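PDB 3OYV: imelysin from Bacteroides ovatus ATCC 8483, which probably takes part in iron uptake at the bacterial outer membrane and is classed as a metal-binding, peptidase-like imelysin. Local coordinates for residues Pro11-Asp15 with Phe349-Lys353; Ala69-Ser73 with Ile220-Ala224; Tyr111-Tyr117 with Trp305-Gln309. All blocks are in the same frame, centred on the assembly; numbering follows the deposited sequence.

Contact 1 (Pro11-Asp15 with Phe349-Lys353). With GOL (glycerol), chain E.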
loop_
_atom_site.group_PDB
_atom_site.type_symbol
_atom_site.label_atom_id
_atom_site.label_comp_id
_atom_site.label_asym_id
_atom_site.label_seq_id
_atom_site.Cartn_x
_atom_site.Cartn_y
_atom_site.Cartn_z
ATOM N N PRO A 11 -15.142 4.412 18.104
ATOM C CA PRO A 11 -13.675 4.257 18.085
ATOM C C PRO A 11 -13.131 2.910 18.520
ATOM O O PRO A 11 -11.933 2.619 18.283
ATOM C CB PRO A 11 -13.181 5.277 19.128
ATOM C CG PRO A 11 -14.331 6.157 19.427
ATOM C CD PRO A 11 -15.553 5.320 19.197
ATOM N N ALA A 12 -13.965 2.086 19.140
ATOM C CA ALA A 12 -13.516 0.760 19.582
ATOM C C ALA A 12 -12.230 0.806 20.413
ATOM O O ALA A 12 -11.225 0.158 20.091
ATOM C CB ALA A 12 -13.327 -0.132 18.355
ATOM N N ASN A 13 -12.270 1.547 21.505
ATOM C CA ASN A 13 -11.169 1.652 22.447
ATOM C C ASN A 13 -10.962 0.326 23.192
ATOM O O ASN A 13 -11.909 -0.228 23.739
ATOM C CB ASN A 13 -11.473 2.728 23.501
ATOM C CG ASN A 13 -10.323 2.931 24.463
ATOM O OD1 ASN A 13 -9.313 3.543 24.109
ATOM N ND2 ASN A 13 -10.475 2.444 25.700
ATOM N N ILE A 14 -9.731 -0.156 23.230
ATOM C CA ILE A 14 -9.378 -1.282 24.085
ATOM C C ILE A 14 -7.896 -1.182 24.403
ATOM O O ILE A 14 -7.124 -0.710 23.570
ATOM C CB ILE A 14 -9.767 -2.602 23.411
ATOM C CG1 ILE A 14 -9.528 -3.771 24.350
ATOM C CG2 ILE A 14 -9.008 -2.776 22.056
ATOM C CD1 ILE A 14 -10.170 -5.082 23.847
ATOM N N ASP A 15 -7.499 -1.587 25.599
ATOM C CA ASP A 15 -6.099 -1.699 25.949
ATOM C C ASP A 15 -5.752 -3.153 26.239
ATOM O O ASP A 15 -6.618 -3.941 26.629
ATOM C CB ASP A 15 -5.773 -0.840 27.166
ATOM C CG ASP A 15 -6.038 0.637 26.933
ATOM O OD1 ASP A 15 -5.510 1.176 25.944
ATOM O OD2 ASP A 15 -6.761 1.255 27.749
ATOM N N PHE A 349 -3.906 -1.728 14.394
ATOM C CA PHE A 349 -4.805 -1.509 15.555
ATOM C C PHE A 349 -4.307 -2.246 16.799
ATOM O O PHE A 349 -4.381 -1.737 17.908
ATOM C CB PHE A 349 -6.193 -2.014 15.155
ATOM C CG PHE A 349 -7.256 -1.913 16.229
ATOM C CD1 PHE A 349 -7.374 -2.866 17.212
ATOM C CD2 PHE A 349 -8.226 -0.939 16.161
ATOM C CE1 PHE A 349 -8.368 -2.761 18.165
ATOM C CE2 PHE A 349 -9.238 -0.864 17.105
ATOM C CZ PHE A 349 -9.285 -1.759 18.106
ATOM N N LEU A 350 -3.821 -3.457 16.577
ATOM C CA LEU A 350 -3.347 -4.354 17.636
ATOM C C LEU A 350 -1.995 -3.970 18.207
ATOM O O LEU A 350 -1.659 -4.390 19.319
ATOM C CB LEU A 350 -3.351 -5.802 17.116
ATOM C CG LEU A 350 -4.727 -6.422 16.782
ATOM C CD1 LEU A 350 -4.557 -7.755 16.012
ATOM C CD2 LEU A 350 -5.616 -6.572 18.044
ATOM N N LEU A 351 -1.233 -3.149 17.467
ATOM C CA LEU A 351 0.113 -2.768 17.848
ATOM C C LEU A 351 0.265 -1.336 18.368
ATOM O O LEU A 351 1.209 -1.051 19.099
ATOM C CB LEU A 351 1.089 -2.976 16.679
ATOM C CG LEU A 351 1.357 -4.416 16.282
ATOM C CD1 LEU A 351 2.245 -4.445 15.032
ATOM C CD2 LEU A 351 2.001 -5.194 17.454
ATOM N N TYR A 352 -0.619 -0.439 17.923
ATOM C CA TYR A 352 -0.516 0.983 18.178
ATOM C C TYR A 352 -1.758 1.556 18.841
ATOM O O TYR A 352 -2.871 1.050 18.622
ATOM C CB TYR A 352 -0.364 1.724 16.866
ATOM C CG TYR A 352 0.941 1.572 16.136
ATOM C CD1 TYR A 352 1.990 2.435 16.367
ATOM C CD2 TYR A 352 1.088 0.604 15.137
ATOM C CE1 TYR A 352 3.163 2.336 15.624
ATOM C CE2 TYR A 352 2.258 0.482 14.423
ATOM C CZ TYR A 352 3.283 1.367 14.651
ATOM O OH TYR A 352 4.417 1.241 13.887
ATOM N N LYS A 353 -1.549 2.631 19.588
ATOM C CA LYS A 353 -2.661 3.435 20.025
ATOM C C LYS A 353 -2.244 4.898 20.014
ATOM O O LYS A 353 -1.243 5.275 20.626
ATOM C CB LYS A 353 -3.094 2.969 21.401
ATOM C CG LYS A 353 -4.333 3.725 21.890
ATOM C CD LYS A 353 -4.842 3.212 23.192
ATOM C CE LYS A 353 -6.174 3.832 23.540
ATOM N NZ LYS A 353 -6.577 3.462 24.928
HETATM C C1 GOL E . -6.682 1.335 17.924
HETATM O O1 GOL E . -5.480 1.888 18.437
HETATM C C2 GOL E . -7.939 2.031 18.499
HETATM O O2 GOL E . -7.917 3.429 18.133
HETATM C C3 GOL E . -8.018 2.019 20.048
HETATM O O3 GOL E . -8.234 0.740 20.674
HETATM O O HOH W 1 -8.694 3.421 27.381
#
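K353 reaches across to N13 and D15 as one extended chain, its CG anti to the backbone N (chi1 -176°). CB and CG pass the O1 hydroxyl of a bound glycerol; CD then comes alongside D15 OD1, at 3.5 Å, and CE lies beside N13 OD1. At the tip NZ donates to both oxygens: the salt bridge to D15 OD1 is 2.7 Å long and uses the syn side of the carboxylate, 20° out of its plane, and the bond to N13 OD1 is 2.9 Å, with a C=O...N angle of 133°. A water joins N13 ND2 to D15 OD2 and binds NZ weakly. K353 sits on strand 352-353, which follows helix 343-351 directly and pairs antiparallel with 356-357 in a small hairpin, so the salt bridge ties the loop before helix 21-47 to the C-terminal end of the fold. A methionine in place of K353 would probably leave D15 without its opposite charge and set the N13 amide freer to turn. Deeper in, F349 sets its ring edge, at CZ, 3.4 Å from A12 O, while I14 CG2 packs near CE1, 3.9 Å away. Glycerol, probably from the crystallisation liquor, sets C1 over one ring face, toward the rim; its O3 accepts from I14 N and donates to A12 O, and its O1 donates to Y352 O. R358 binds the I14 and F349 carbonyls and the glycerol.

Contact 2 (Ala69-Ser73 with Ile220-Ala224)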
loop_
_atom_site.group_PDB
_atom_site.type_symbol
_atom_site.label_atom_id
_atom_site.label_comp_id
_atom_site.label_asym_id
_atom_site.label_seq_id
_atom_site.Cartn_x
_atom_site.Cartn_y
_atom_site.Cartn_z
ATOM N N ALA A 69 -1.749 -7.290 -25.287
ATOM C CA ALA A 69 -1.335 -7.763 -26.598
ATOM C C ALA A 69 -0.208 -6.936 -27.222
ATOM O O ALA A 69 0.235 -7.254 -28.337
ATOM C CB ALA A 69 -2.552 -7.766 -27.548
ATOM N N SER A 70 0.224 -5.891 -26.512
ATOM C CA SER A 70 1.257 -5.006 -27.013
ATOM C C SER A 70 1.946 -4.356 -25.840
ATOM O O SER A 70 1.384 -4.285 -24.744
ATOM C CB SER A 70 0.643 -3.921 -27.921
ATOM O OG SER A 70 -0.159 -3.023 -27.178
ATOM N N ALA A 71 3.134 -3.821 -26.081
ATOM C CA ALA A 71 3.789 -3.035 -25.047
ATOM C C ALA A 71 2.990 -1.769 -24.736
ATOM O O ALA A 71 2.943 -1.328 -23.592
ATOM C CB ALA A 71 5.250 -2.698 -25.435
ATOM N N LEU A 72 2.359 -1.166 -25.753
ATOM C CA LEU A 72 1.496 -0.019 -25.524
ATOM C C LEU A 72 0.402 -0.344 -24.521
ATOM O O LEU A 72 0.152 0.448 -23.623
ATOM C CB LEU A 72 0.893 0.506 -26.833
ATOM C CG LEU A 72 -0.114 1.639 -26.688
ATOM C CD1 LEU A 72 0.517 2.825 -25.998
ATOM C CD2 LEU A 72 -0.717 2.037 -28.037
ATOM N N SER A 73 -0.261 -1.490 -24.673
ATOM C CA SER A 73 -1.313 -1.897 -23.738
ATOM C C SER A 73 -0.778 -1.988 -22.299
ATOM O O SER A 73 -1.409 -1.520 -21.335
ATOM C CB SER A 73 -1.874 -3.251 -24.161
ATOM O OG SER A 73 -2.947 -3.635 -23.325
ATOM N N ILE A 220 6.575 6.770 -30.224
ATOM C CA ILE A 220 7.072 6.152 -28.998
ATOM C C ILE A 220 6.155 5.076 -28.451
ATOM O O ILE A 220 6.258 4.741 -27.278
ATOM C CB ILE A 220 7.402 7.176 -27.902
ATOM C CG1 ILE A 220 6.180 8.022 -27.510
ATOM C CG2 ILE A 220 8.549 8.067 -28.359
ATOM C CD1 ILE A 220 6.358 8.717 -26.180
ATOM N N ASN A 221 5.302 4.499 -29.284
ATOM C CA ASN A 221 4.408 3.464 -28.789
ATOM C C ASN A 221 4.546 2.091 -29.427
ATOM O O ASN A 221 3.717 1.219 -29.202
ATOM C CB ASN A 221 2.970 3.935 -28.770
ATOM C CG ASN A 221 2.398 4.172 -30.142
ATOM O OD1 ASN A 221 2.937 3.713 -31.175
ATOM N ND2 ASN A 221 1.266 4.877 -30.173
ATOM N N THR A 222 5.607 1.907 -30.205
ATOM C CA THR A 222 5.939 0.619 -30.766
ATOM C C THR A 222 6.468 -0.324 -29.699
ATOM O O THR A 222 6.995 0.119 -28.688
ATOM C CB THR A 222 6.997 0.760 -31.878
ATOM O OG1 THR A 222 8.192 1.320 -31.317
ATOM C CG2 THR A 222 6.466 1.638 -33.066
ATOM N N ASP A 223 6.394 -1.621 -29.966
ATOM C CA ASP A 223 7.097 -2.579 -29.097
ATOM C C ASP A 223 8.606 -2.307 -29.070
ATOM O O ASP A 223 9.265 -2.475 -28.036
ATOM C CB ASP A 223 6.828 -4.023 -29.527
ATOM C CG ASP A 223 5.430 -4.521 -29.163
ATOM O OD1 ASP A 223 4.614 -3.777 -28.593
ATOM O OD2 ASP A 223 5.168 -5.718 -29.452
ATOM N N ALA A 224 9.192 -1.858 -30.180
ATOM C CA ALA A 224 10.627 -1.583 -30.162
ATOM C C ALA A 224 10.977 -0.515 -29.125
ATOM O O ALA A 224 11.981 -0.603 -28.427
ATOM C CB ALA A 224 11.124 -1.142 -31.556
HETATM O O HOH W 2 3.191 -1.475 -28.591
#
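The carboxylate of D223 receives the A71 N-H from above its plane, 36° out of it, in a nearly straight bond (A71 N to D223 OD1 2.9 Å, 166° at the hydrogen), and A71 CB lies 3.4 Å from D223 OD1. The other flat group, the amide of N221, has L72 CD2 to one side of its plane, 4.1 Å from N221 ND2. Two helix N-termini meet here: A71 and D223 each open a long helix, 71-102 and 223-261, right after the N-cap residues S70 and T222. D223 CG stands anti to its carbonyl carbon (chi1 -74°), which carries the carboxylate over to the start of the other helix, where the N-terminal end of helix 71-102 would probably stabilise its negative charge. A water bridges the gap, donating to D223 OD1 and to N221 O and accepting from L72 N, so that OD1 is gripped twice. Beside the water L72 and N221 cross obliquely, with L72 CD1 3.9 Å from N221 CB and L72 CB 3.8 Å from N221 O. The amide nitrogen of N221 is committed elsewhere, to N216 OD1. A71 CB also packs on L226 and N227 of helix 223-261, and L72 on I213 of helix 189-214. T222 OG1 caps V225 N, while on the facing helix S73 N bonds S70 OG at 2.9 Å.

Contact 3 (Tyr111-Tyr117 with Trp305-Gln309)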
loop_
_atom_site.group_PDB
_atom_site.type_symbol
_atom_site.label_atom_id
_atom_site.label_comp_id
_atom_site.label_asym_id
_atom_site.label_seq_id
_atom_site.Cartn_x
_atom_site.Cartn_y
_atom_site.Cartn_z
ATOM N N TYR A 111 -11.663 9.659 12.655
ATOM C CA TYR A 111 -11.601 8.195 12.679
ATOM C C TYR A 111 -11.606 7.561 11.301
ATOM O O TYR A 111 -11.438 6.344 11.186
ATOM C CB TYR A 111 -12.693 7.627 13.597
ATOM C CG TYR A 111 -12.398 7.935 15.046
ATOM C CD1 TYR A 111 -11.551 7.128 15.776
ATOM C CD2 TYR A 111 -12.940 9.043 15.682
ATOM C CE1 TYR A 111 -11.243 7.423 17.098
ATOM C CE2 TYR A 111 -12.644 9.354 17.004
ATOM C CZ TYR A 111 -11.794 8.539 17.710
ATOM O OH TYR A 111 -11.476 8.822 19.010
ATOM N N ALA A 112 -11.730 8.385 10.256
ATOM C CA ALA A 112 -11.684 7.915 8.871
ATOM C C ALA A 112 -10.269 7.873 8.281
ATOM O O ALA A 112 -10.102 7.392 7.176
ATOM C CB ALA A 112 -12.581 8.805 7.982
ATOM N N VAL A 113 -9.301 8.472 8.977
ATOM C CA VAL A 113 -7.952 8.650 8.424
ATOM C C VAL A 113 -7.160 7.325 8.384
ATOM O O VAL A 113 -6.761 6.787 9.426
ATOM C CB VAL A 113 -7.182 9.710 9.221
ATOM C CG1 VAL A 113 -5.714 9.847 8.736
ATOM C CG2 VAL A 113 -7.890 11.095 9.107
ATOM N N GLU A 114 -6.877 6.839 7.179
ATOM C CA GLU A 114 -6.093 5.629 6.991
ATOM C C GLU A 114 -4.683 5.800 7.553
ATOM O O GLU A 114 -3.984 6.750 7.219
ATOM C CB GLU A 114 -6.015 5.297 5.494
ATOM C CG GLU A 114 -4.978 4.214 5.130
ATOM C CD GLU A 114 -4.705 4.122 3.632
ATOM O OE1 GLU A 114 -5.675 4.159 2.852
ATOM O OE2 GLU A 114 -3.515 3.998 3.226
ATOM N N SER A 115 -4.265 4.874 8.403
ATOM C CA SER A 115 -2.953 4.842 9.069
ATOM C C SER A 115 -2.833 5.841 10.238
ATOM O O SER A 115 -1.727 6.136 10.712
ATOM C CB SER A 115 -1.773 4.976 8.110
ATOM O OG SER A 115 -1.668 3.857 7.260
ATOM N N TRP A 116 -3.959 6.315 10.793
ATOM C CA TRP A 116 -3.856 7.219 11.923
ATOM C C TRP A 116 -3.413 6.541 13.209
ATOM O O TRP A 116 -2.856 7.192 14.072
ATOM C CB TRP A 116 -5.159 7.971 12.157
ATOM C CG TRP A 116 -6.257 7.261 12.958
ATOM C CD1 TRP A 116 -7.302 6.543 12.457
ATOM C CD2 TRP A 116 -6.402 7.216 14.386
ATOM N NE1 TRP A 116 -8.100 6.071 13.472
ATOM C CE2 TRP A 116 -7.581 6.492 14.660
ATOM C CE3 TRP A 116 -5.676 7.754 15.447
ATOM C CZ2 TRP A 116 -8.019 6.242 15.970
ATOM C CZ3 TRP A 116 -6.129 7.539 16.747
ATOM C CH2 TRP A 116 -7.293 6.798 16.987
ATOM N N TYR A 117 -3.665 5.229 13.359
ATOM C CA TYR A 117 -3.386 4.613 14.630
ATOM C C TYR A 117 -1.922 4.794 14.980
ATOM O O TYR A 117 -1.565 4.939 16.146
ATOM C CB TYR A 117 -3.671 3.124 14.646
ATOM C CG TYR A 117 -5.030 2.639 14.247
ATOM C CD1 TYR A 117 -6.197 3.272 14.661
ATOM C CD2 TYR A 117 -5.166 1.526 13.457
ATOM C CE1 TYR A 117 -7.428 2.769 14.308
ATOM C CE2 TYR A 117 -6.396 0.996 13.123
ATOM C CZ TYR A 117 -7.534 1.637 13.536
ATOM O OH TYR A 117 -8.751 1.104 13.163
ATOM N N TRP A 305 -9.459 -0.790 4.575
ATOM C CA TRP A 305 -9.683 0.374 5.424
ATOM C C TRP A 305 -10.980 1.018 4.942
ATOM O O TRP A 305 -11.128 1.218 3.752
ATOM C CB TRP A 305 -8.524 1.382 5.358
ATOM C CG TRP A 305 -8.774 2.529 6.270
ATOM C CD1 TRP A 305 -9.291 3.745 5.942
ATOM C CD2 TRP A 305 -8.645 2.520 7.685
ATOM N NE1 TRP A 305 -9.426 4.510 7.050
ATOM C CE2 TRP A 305 -9.037 3.783 8.143
ATOM C CE3 TRP A 305 -8.184 1.581 8.609
ATOM C CZ2 TRP A 305 -9.014 4.126 9.483
ATOM C CZ3 TRP A 305 -8.163 1.912 9.936
ATOM C CH2 TRP A 305 -8.566 3.176 10.376
ATOM N N PRO A 306 -11.918 1.332 5.844
ATOM C CA PRO A 306 -11.933 1.183 7.294
ATOM C C PRO A 306 -12.115 -0.261 7.744
ATOM O O PRO A 306 -12.354 -1.132 6.931
ATOM C CB PRO A 306 -13.136 2.030 7.722
ATOM C CG PRO A 306 -14.022 2.001 6.593
ATOM C CD PRO A 306 -13.148 2.001 5.366
ATOM N N LEU A 307 -11.972 -0.470 9.039
ATOM C CA LEU A 307 -12.123 -1.763 9.672
ATOM C C LEU A 307 -13.468 -1.839 10.392
ATOM O O LEU A 307 -14.072 -0.815 10.694
ATOM C CB LEU A 307 -11.026 -1.974 10.717
ATOM C CG LEU A 307 -9.588 -1.856 10.198
ATOM C CD1 LEU A 307 -8.582 -2.002 11.330
ATOM C CD2 LEU A 307 -9.341 -2.883 9.082
ATOM N N ASP A 308 -13.877 -3.063 10.725
ATOM C CA ASP A 308 -14.977 -3.282 11.672
ATOM C C ASP A 308 -14.312 -3.330 13.053
ATOM O O ASP A 308 -13.977 -4.400 13.575
ATOM C CB ASP A 308 -15.741 -4.561 11.368
ATOM C CG ASP A 308 -16.985 -4.715 12.229
ATOM O OD1 ASP A 308 -17.097 -4.001 13.257
ATOM O OD2 ASP A 308 -17.820 -5.559 11.856
ATOM N N GLN A 309 -14.074 -2.159 13.620
ATOM C CA GLN A 309 -13.292 -2.049 14.838
ATOM C C GLN A 309 -14.016 -2.692 16.027
ATOM O O GLN A 309 -13.397 -3.367 16.863
ATOM C CB GLN A 309 -12.934 -0.605 15.108
ATOM C CG GLN A 309 -12.164 0.083 13.978
ATOM C CD GLN A 309 -12.012 1.572 14.230
ATOM O OE1 GLN A 309 -10.884 2.106 14.400
ATOM N NE2 GLN A 309 -13.161 2.272 14.286
HETATM O O HOH W 3 -10.555 4.683 13.307
#
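Q309 OE1 is held by two groups: Y117 OH donates to it over 2.7 Å, tilted from the carbonyl plane, and a water lies at 2.8 Å. Ring and amide are nearly coplanar and come from opposite directions, so the oxygen sits at the edge of the Y117 ring. The same water accepts from W116 NE1 and also approaches Y111 O, linking the loop after helix 106-111 to the start of helix 309-316. Both loops border helix 343-351, which carries the GxHxxE motif of imelysin-like proteins: W305 meets H345 of that motif edge-to-face, and Y117 touches E348. V113 to W116 form a type II turn, closed by W116 N to V113 O, and W305 packs against it. With CG anti to the backbone N (chi1 -178°), W305 projects its indole toward the turn; E114 CA lies over one face, a CH-pi contact 3.7 Å from the centroid of the five-membered ring. The far edge of the indole is directed at the face of Y117 in an offset edge-to-face pair, the centroids of the Y117 ring and the W305 six-membered ring 5.4 Å apart and the planes at 74°. L307 CD1 adds an apolar touch at the edge of the Y117 ring, 4.1 Å from Y117 CE2. Beyond the contact E114, deposited in two conformers, bonds K93 NZ through OE2, where a doubtful covalent link to an unidentified ligand is modelled, probably from the crystallisation liquor, though it may mark a pocket. W305 is followed by a cis peptide bond to P306. A112 O lies close to the W305 ring plane, and the indole N-H runs almost straight to it (W305 NE1 to A112 O 3.0 Å, 171° at the hydrogen), from above the carbonyl plane.

How the contacts relate
Contacts 1 and 3 are neighbours, with centres about 11 Å apart, and touch directly, for instance A12 CB on Q309 CB at 3.3 Å and P11 on Y111. They share helix 309-316, which Q309 opens, and helix 343-351, which ends in contact 1, and F349 meets Y117 edge-to-face. Contact 2 lies beyond the centre of this mainly helical chain, its centre about 49 Å from that of contact 1 and 40 Å from that of contact 3. Along the chain contact 1 encloses the other two, whose segments alternate. Contacts 1 and 3 thus join early and late parts of the chain around the motif-bearing helix, while contact 2 pairs two helix starts at the remote end.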